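Local coordinates for protein nicotinate-nucleotide--dimethylbenzimidazole phosphoribosyltransferase (PDB 1WX1) that probably catalyses transfer of phosphoribose from nicotinate mononucleotide to 5,6-dimethylbenzimidazole, forming alpha-ribazole 5'-phosphate in the lower-ligand branch of cobalamin biosynthesis, at residues A9-L23 with I321-R334. Numbering follows the deposited sequence.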
loop_
_atom_site.group_PDB
_atom_site.type_symbol
_atom_site.label_atom_id
_atom_site.label_comp_id
_atom_site.label_asym_id
_atom_site.label_seq_id
_atom_site.Cartn_x
_atom_site.Cartn_y
_atom_site.Cartn_z
ATOM N N ALA A 9 -6.898 -3.870 23.151
ATOM C CA ALA A 9 -6.836 -4.139 21.720
ATOM C C ALA A 9 -5.737 -5.157 21.448
ATOM O O ALA A 9 -5.882 -6.036 20.600
ATOM C CB ALA A 9 -6.560 -2.844 20.955
ATOM N N ARG A 10 -4.635 -5.036 22.180
ATOM C CA ARG A 10 -3.514 -5.948 22.012
ATOM C C ARG A 10 -3.960 -7.371 22.354
ATOM O O ARG A 10 -3.530 -8.334 21.720
ATOM C CB ARG A 10 -2.357 -5.509 22.913
ATOM C CG ARG A 10 -1.017 -6.113 22.558
ATOM C CD ARG A 10 0.050 -5.644 23.535
ATOM N NE ARG A 10 0.256 -4.201 23.482
ATOM C CZ ARG A 10 0.412 -3.431 24.556
ATOM N NH1 ARG A 10 0.383 -3.967 25.770
ATOM N NH2 ARG A 10 0.596 -2.124 24.416
ATOM N N LEU A 11 -4.835 -7.496 23.348
ATOM C CA LEU A 11 -5.351 -8.807 23.750
ATOM C C LEU A 11 -6.279 -9.389 22.686
ATOM O O LEU A 11 -6.180 -10.569 22.341
ATOM C CB LEU A 11 -6.131 -8.707 25.059
ATOM C CG LEU A 11 -5.417 -8.342 26.356
ATOM C CD1 LEU A 11 -6.404 -8.481 27.513
ATOM C CD2 LEU A 11 -4.224 -9.259 26.570
ATOM N N ARG A 12 -7.193 -8.567 22.176
ATOM C CA ARG A 12 -8.125 -9.041 21.158
ATOM C C ARG A 12 -7.372 -9.490 19.908
ATOM O O ARG A 12 -7.698 -10.518 19.312
ATOM C CB ARG A 12 -9.137 -7.946 20.789
ATOM C CG ARG A 12 -10.164 -8.424 19.773
ATOM C CD ARG A 12 -11.202 -7.367 19.398
ATOM N NE ARG A 12 -12.133 -7.903 18.404
ATOM C CZ ARG A 12 -13.084 -8.795 18.670
ATOM N NH1 ARG A 12 -13.245 -9.248 19.909
ATOM N NH2 ARG A 12 -13.857 -9.260 17.696
ATOM N N MET A 13 -6.364 -8.713 19.525
ATOM C CA MET A 13 -5.543 -9.006 18.352
ATOM C C MET A 13 -4.969 -10.417 18.452
ATOM O O MET A 13 -5.026 -11.202 17.500
ATOM C CB MET A 13 -4.398 -7.991 18.257
ATOM C CG MET A 13 -3.483 -8.161 17.055
ATOM S SD MET A 13 -4.311 -7.848 15.476
ATOM C CE MET A 13 -4.492 -6.040 15.553
ATOM N N ASP A 14 -4.419 -10.731 19.620
ATOM C CA ASP A 14 -3.826 -12.040 19.861
ATOM C C ASP A 14 -4.848 -13.173 19.780
ATOM O O ASP A 14 -4.475 -14.334 19.612
ATOM C CB ASP A 14 -3.142 -12.062 21.234
ATOM C CG ASP A 14 -2.466 -13.389 21.524
ATOM O OD1 ASP A 14 -2.873 -14.070 22.490
ATOM O OD2 ASP A 14 -1.532 -13.757 20.778
ATOM N N GLN A 15 -6.132 -12.841 19.892
ATOM C CA GLN A 15 -7.180 -13.856 19.833
ATOM C C GLN A 15 -7.997 -13.879 18.541
ATOM O O GLN A 15 -8.958 -14.639 18.428
ATOM C CB GLN A 15 -8.122 -13.707 21.033
ATOM C CG GLN A 15 -7.481 -14.110 22.359
ATOM C CD GLN A 15 -7.001 -15.559 22.358
ATOM O OE1 GLN A 15 -7.803 -16.490 22.259
ATOM N NE2 GLN A 15 -5.687 -15.754 22.466
ATOM N N LEU A 16 -7.620 -13.057 17.566
ATOM C CA LEU A 16 -8.340 -13.024 16.296
ATOM C C LEU A 16 -8.071 -14.297 15.503
ATOM O O LEU A 16 -7.042 -14.944 15.691
ATOM C CB LEU A 16 -7.925 -11.802 15.473
ATOM C CG LEU A 16 -8.291 -10.440 16.069
ATOM C CD1 LEU A 16 -7.864 -9.347 15.101
ATOM C CD2 LEU A 16 -9.797 -10.367 16.341
ATOM N N THR A 17 -8.996 -14.650 14.615
ATOM C CA THR A 17 -8.861 -15.862 13.814
ATOM C C THR A 17 -7.791 -15.804 12.730
ATOM O O THR A 17 -8.084 -15.641 11.544
ATOM C CB THR A 17 -10.213 -16.262 13.175
ATOM O OG1 THR A 17 -10.772 -15.143 12.475
ATOM C CG2 THR A 17 -11.191 -16.722 14.255
ATOM N N LYS A 18 -6.544 -15.952 13.160
ATOM C CA LYS A 18 -5.389 -15.957 12.272
ATOM C C LYS A 18 -4.133 -16.221 13.092
ATOM O O LYS A 18 -4.102 -15.968 14.298
ATOM C CB LYS A 18 -5.279 -14.628 11.506
ATOM C CG LYS A 18 -5.475 -13.374 12.332
ATOM C CD LYS A 18 -4.243 -13.011 13.124
ATOM C CE LYS A 18 -4.416 -11.658 13.793
ATOM N NZ LYS A 18 -3.187 -11.253 14.518
ATOM N N PRO A 19 -3.083 -16.756 12.454
ATOM C CA PRO A 19 -1.839 -17.041 13.178
ATOM C C PRO A 19 -1.298 -15.773 13.830
ATOM O O PRO A 19 -1.504 -14.670 13.324
ATOM C CB PRO A 19 -0.910 -17.568 12.084
ATOM C CG PRO A 19 -1.860 -18.149 11.069
ATOM C CD PRO A 19 -2.960 -17.119 11.031
ATOM N N PRO A 20 -0.606 -15.912 14.970
ATOM C CA PRO A 20 -0.051 -14.742 15.653
ATOM C C PRO A 20 0.893 -13.974 14.735
ATOM O O PRO A 20 1.738 -14.569 14.064
ATOM C CB PRO A 20 0.686 -15.354 16.843
ATOM C CG PRO A 20 -0.138 -16.580 17.140
ATOM C CD PRO A 20 -0.387 -17.135 15.760
ATOM N N ARG A 21 0.735 -12.655 14.692
ATOM C CA ARG A 21 1.588 -11.808 13.865
ATOM C C ARG A 21 1.387 -12.043 12.373
ATOM O O ARG A 21 2.171 -11.563 11.565
ATOM C CB ARG A 21 3.058 -12.051 14.229
ATOM C CG ARG A 21 3.348 -11.788 15.701
ATOM C CD ARG A 21 4.714 -12.351 16.160
ATOM N NE ARG A 21 4.587 -13.623 16.876
ATOM C CZ ARG A 21 4.902 -14.832 16.389
ATOM N NH1 ARG A 21 5.384 -14.994 15.151
ATOM N NH2 ARG A 21 4.731 -15.906 17.153
ATOM N N ALA A 22 0.332 -12.766 12.007
ATOM C CA ALA A 22 0.071 -13.060 10.596
ATOM C C ALA A 22 -0.205 -11.830 9.731
ATOM O O ALA A 22 0.002 -11.866 8.521
ATOM C CB ALA A 22 -1.091 -14.053 10.468
ATOM N N LEU A 23 -0.667 -10.743 10.339
ATOM C CA LEU A 23 -0.953 -9.537 9.568
ATOM C C LEU A 23 0.143 -8.474 9.691
ATOM O O LEU A 23 -0.087 -7.285 9.472
ATOM C CB LEU A 23 -2.327 -8.980 9.958
ATOM C CG LEU A 23 -3.491 -9.876 9.500
ATOM C CD1 LEU A 23 -4.816 -9.279 9.945
ATOM C CD2 LEU A 23 -3.467 -10.032 7.979
ATOM N N ILE A 321 -9.103 -4.857 11.050
ATOM C CA ILE A 321 -8.548 -6.099 11.587
ATOM C C ILE A 321 -9.206 -6.454 12.913
ATOM O O ILE A 321 -9.560 -7.609 13.151
ATOM C CB ILE A 321 -7.017 -5.999 11.814
ATOM C CG1 ILE A 321 -6.295 -5.891 10.472
ATOM C CG2 ILE A 321 -6.522 -7.229 12.570
ATOM C CD1 ILE A 321 -4.800 -5.641 10.592
ATOM N N LEU A 322 -9.376 -5.453 13.769
ATOM C CA LEU A 322 -9.972 -5.661 15.082
ATOM C C LEU A 322 -11.462 -5.993 15.020
ATOM O O LEU A 322 -12.075 -6.322 16.034
ATOM C CB LEU A 322 -9.713 -4.436 15.965
ATOM C CG LEU A 322 -8.246 -4.346 16.420
ATOM C CD1 LEU A 322 -7.899 -2.937 16.874
ATOM C CD2 LEU A 322 -8.012 -5.351 17.540
ATOM N N HIS A 323 -12.035 -5.917 13.824
ATOM C CA HIS A 323 -13.440 -6.242 13.633
ATOM C C HIS A 323 -13.577 -7.720 13.249
ATOM O O HIS A 323 -14.685 -8.233 13.089
ATOM C CB HIS A 323 -14.049 -5.343 12.557
ATOM C CG HIS A 323 -14.200 -3.916 12.988
ATOM N ND1 HIS A 323 -15.417 -3.381 13.372
ATOM C CD2 HIS A 323 -13.294 -2.927 13.133
ATOM C CE1 HIS A 323 -15.245 -2.123 13.731
ATOM N NE2 HIS A 323 -13.967 -1.818 13.598
ATOM N N MET A 324 -12.443 -8.397 13.096
ATOM C CA MET A 324 -12.449 -9.819 12.772
ATOM C C MET A 324 -13.013 -10.551 13.981
ATOM O O MET A 324 -13.076 -9.995 15.080
ATOM C CB MET A 324 -11.032 -10.343 12.534
ATOM C CG MET A 324 -10.404 -9.976 11.207
ATOM S SD MET A 324 -8.672 -10.476 11.202
ATOM C CE MET A 324 -8.830 -12.273 11.249
ATOM N N ALA A 325 -13.412 -11.799 13.781
ATOM C CA ALA A 325 -13.933 -12.605 14.877
ATOM C C ALA A 325 -12.749 -13.254 15.585
ATOM O O ALA A 325 -11.706 -13.491 14.967
ATOM C CB ALA A 325 -14.861 -13.680 14.336
ATOM N N THR A 326 -12.897 -13.522 16.877
ATOM C CA THR A 326 -11.837 -14.179 17.631
ATOM C C THR A 326 -12.085 -15.682 17.513
ATOM O O THR A 326 -13.160 -16.099 17.082
ATOM C CB THR A 326 -11.870 -13.800 19.129
ATOM O OG1 THR A 326 -13.121 -14.208 19.697
ATOM C CG2 THR A 326 -11.698 -12.302 19.304
ATOM N N PHE A 327 -11.097 -16.487 17.889
ATOM C CA PHE A 327 -11.231 -17.942 17.828
ATOM C C PHE A 327 -12.502 -18.379 18.549
ATOM O O PHE A 327 -13.294 -19.171 18.029
ATOM C CB PHE A 327 -10.021 -18.610 18.481
ATOM C CG PHE A 327 -8.765 -18.521 17.662
ATOM C CD1 PHE A 327 -8.617 -19.288 16.510
ATOM C CD2 PHE A 327 -7.728 -17.678 18.042
ATOM C CE1 PHE A 327 -7.455 -19.209 15.740
ATOM C CE2 PHE A 327 -6.562 -17.591 17.279
ATOM C CZ PHE A 327 -6.424 -18.362 16.130
ATOM N N GLN A 328 -12.693 -17.835 19.745
ATOM C CA GLN A 328 -13.846 -18.159 20.569
ATOM C C GLN A 328 -15.152 -17.716 19.927
ATOM O O GLN A 328 -16.156 -18.424 19.994
ATOM C CB GLN A 328 -13.684 -17.507 21.943
ATOM C CG GLN A 328 -14.741 -17.895 22.958
ATOM C CD GLN A 328 -14.399 -17.408 24.354
ATOM O OE1 GLN A 328 -14.278 -16.204 24.594
ATOM N NE2 GLN A 328 -14.235 -18.343 25.284
ATOM N N GLU A 329 -15.132 -16.546 19.294
ATOM C CA GLU A 329 -16.317 -16.000 18.641
ATOM C C GLU A 329 -16.721 -16.758 17.380
ATOM O O GLU A 329 -17.910 -16.920 17.100
ATOM C CB GLU A 329 -16.086 -14.527 18.284
ATOM C CG GLU A 329 -15.927 -13.606 19.489
ATOM C CD GLU A 329 -15.513 -12.188 19.108
ATOM O OE1 GLU A 329 -15.377 -11.345 20.021
ATOM O OE2 GLU A 329 -15.320 -11.913 17.904
ATOM N N ALA A 330 -15.730 -17.219 16.622
ATOM C CA ALA A 330 -15.991 -17.932 15.375
ATOM C C ALA A 330 -16.057 -19.445 15.525
ATOM O O ALA A 330 -16.514 -20.135 14.619
ATOM C CB ALA A 330 -14.930 -17.567 14.339
ATOM N N GLY A 331 -15.600 -19.962 16.661
ATOM C CA GLY A 331 -15.621 -21.400 16.863
ATOM C C GLY A 331 -14.550 -22.083 16.033
ATOM O O GLY A 331 -14.788 -23.122 15.412
ATOM N N VAL A 332 -13.367 -21.481 16.010
ATOM C CA VAL A 332 -12.237 -22.024 15.268
ATOM C C VAL A 332 -11.267 -22.612 16.287
ATOM O O VAL A 332 -10.980 -21.979 17.303
ATOM C CB VAL A 332 -11.517 -20.919 14.447
ATOM C CG1 VAL A 332 -10.304 -21.502 13.721
ATOM C CG2 VAL A 332 -12.480 -20.309 13.443
ATOM N N SER A 333 -10.781 -23.824 16.021
ATOM C CA SER A 333 -9.845 -24.520 16.913
ATOM C C SER A 333 -8.490 -23.816 16.856
ATOM O O SER A 333 -8.165 -23.195 15.860
ATOM C CB SER A 333 -9.676 -25.970 16.486
ATOM O OG SER A 333 -10.933 -26.622 16.407
ATOM N N ARG A 334 -7.663 -23.965 17.889
ATOM C CA ARG A 334 -6.400 -23.238 17.932
ATOM C C ARG A 334 -5.205 -24.151 17.783
ATOM O O ARG A 334 -5.352 -25.371 17.635
ATOM C CB ARG A 334 -6.285 -22.490 19.223
ATOM C CG ARG A 334 -7.619 -22.340 19.919
ATOM C CD ARG A 334 -7.424 -21.739 21.285
ATOM N NE ARG A 334 -8.546 -20.881 21.602
ATOM C CZ ARG A 334 -8.442 -19.575 21.838
ATOM N NH1 ARG A 334 -7.259 -18.966 21.799
ATOM N NH2 ARG A 334 -9.526 -18.865 22.111
HETATM O O HOH W 1 -10.722 -16.320 21.513
#
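A capping box at the start of helix 327-330 meets Arg12 of helix 3-14 and ties the N-terminal helix of this CobT-family enzyme to its C-terminal tail, a worked example of one guanidinium binding several acceptors at a helix N-terminus. Arg12 grips Glu329 end-on in a salt bridge: NH1 lies 3.0 Å from OE1, and NH2 donates to the syn lone pair of OE2, with the two planes 37° apart. OE2 also accepts from Thr326 N, the reciprocal bond of the capping box, and thus joins the N-cap to the arginine of helix 3-14. With CG anti to the backbone N (chi1 -177°) and the chain extended as far as NE, the arginine sets NE 2.8 Å from Leu322 O, close to the guanidinium plane; Thr326 CG2 lies over one face of that group, and NH2 adds a weak bond to Met324 O.

Next to this polar cluster, a single beta bridge pairs Leu16 with Thr326, made by Phe327 N donating to Gln15 O at 2.9 Å and Thr17 N to Ala325 O at 3.0 Å. The Phe327 ring receives Thr17 CA over one face in a CH-pi contact, 4.2 Å from the ring centroid, while Thr17 CG2 rests against Ala330 CB and Val332 CG2. On the apolar side, Leu16 CD1 packs on Ile321 CG2 at 3.6 Å, beside the sulfur of Met13, and Leu23 CD1 meets Ile321 CD1.

The pairing borders the dimer interface: Thr17 OG1 bonds to Asn77 of the second subunit, and Ser333 bonds to Glu69 and Gln73, both of that second subunit. At the far end, Arg334 sends both terminal nitrogens to one oxygen, Gln15 OE1, its guanidinium nearly coplanar with the amide; NH1 uses an in-plane lone pair at 2.6 Å, and a water 3.1 Å from Gln328 N donates to that same OE1.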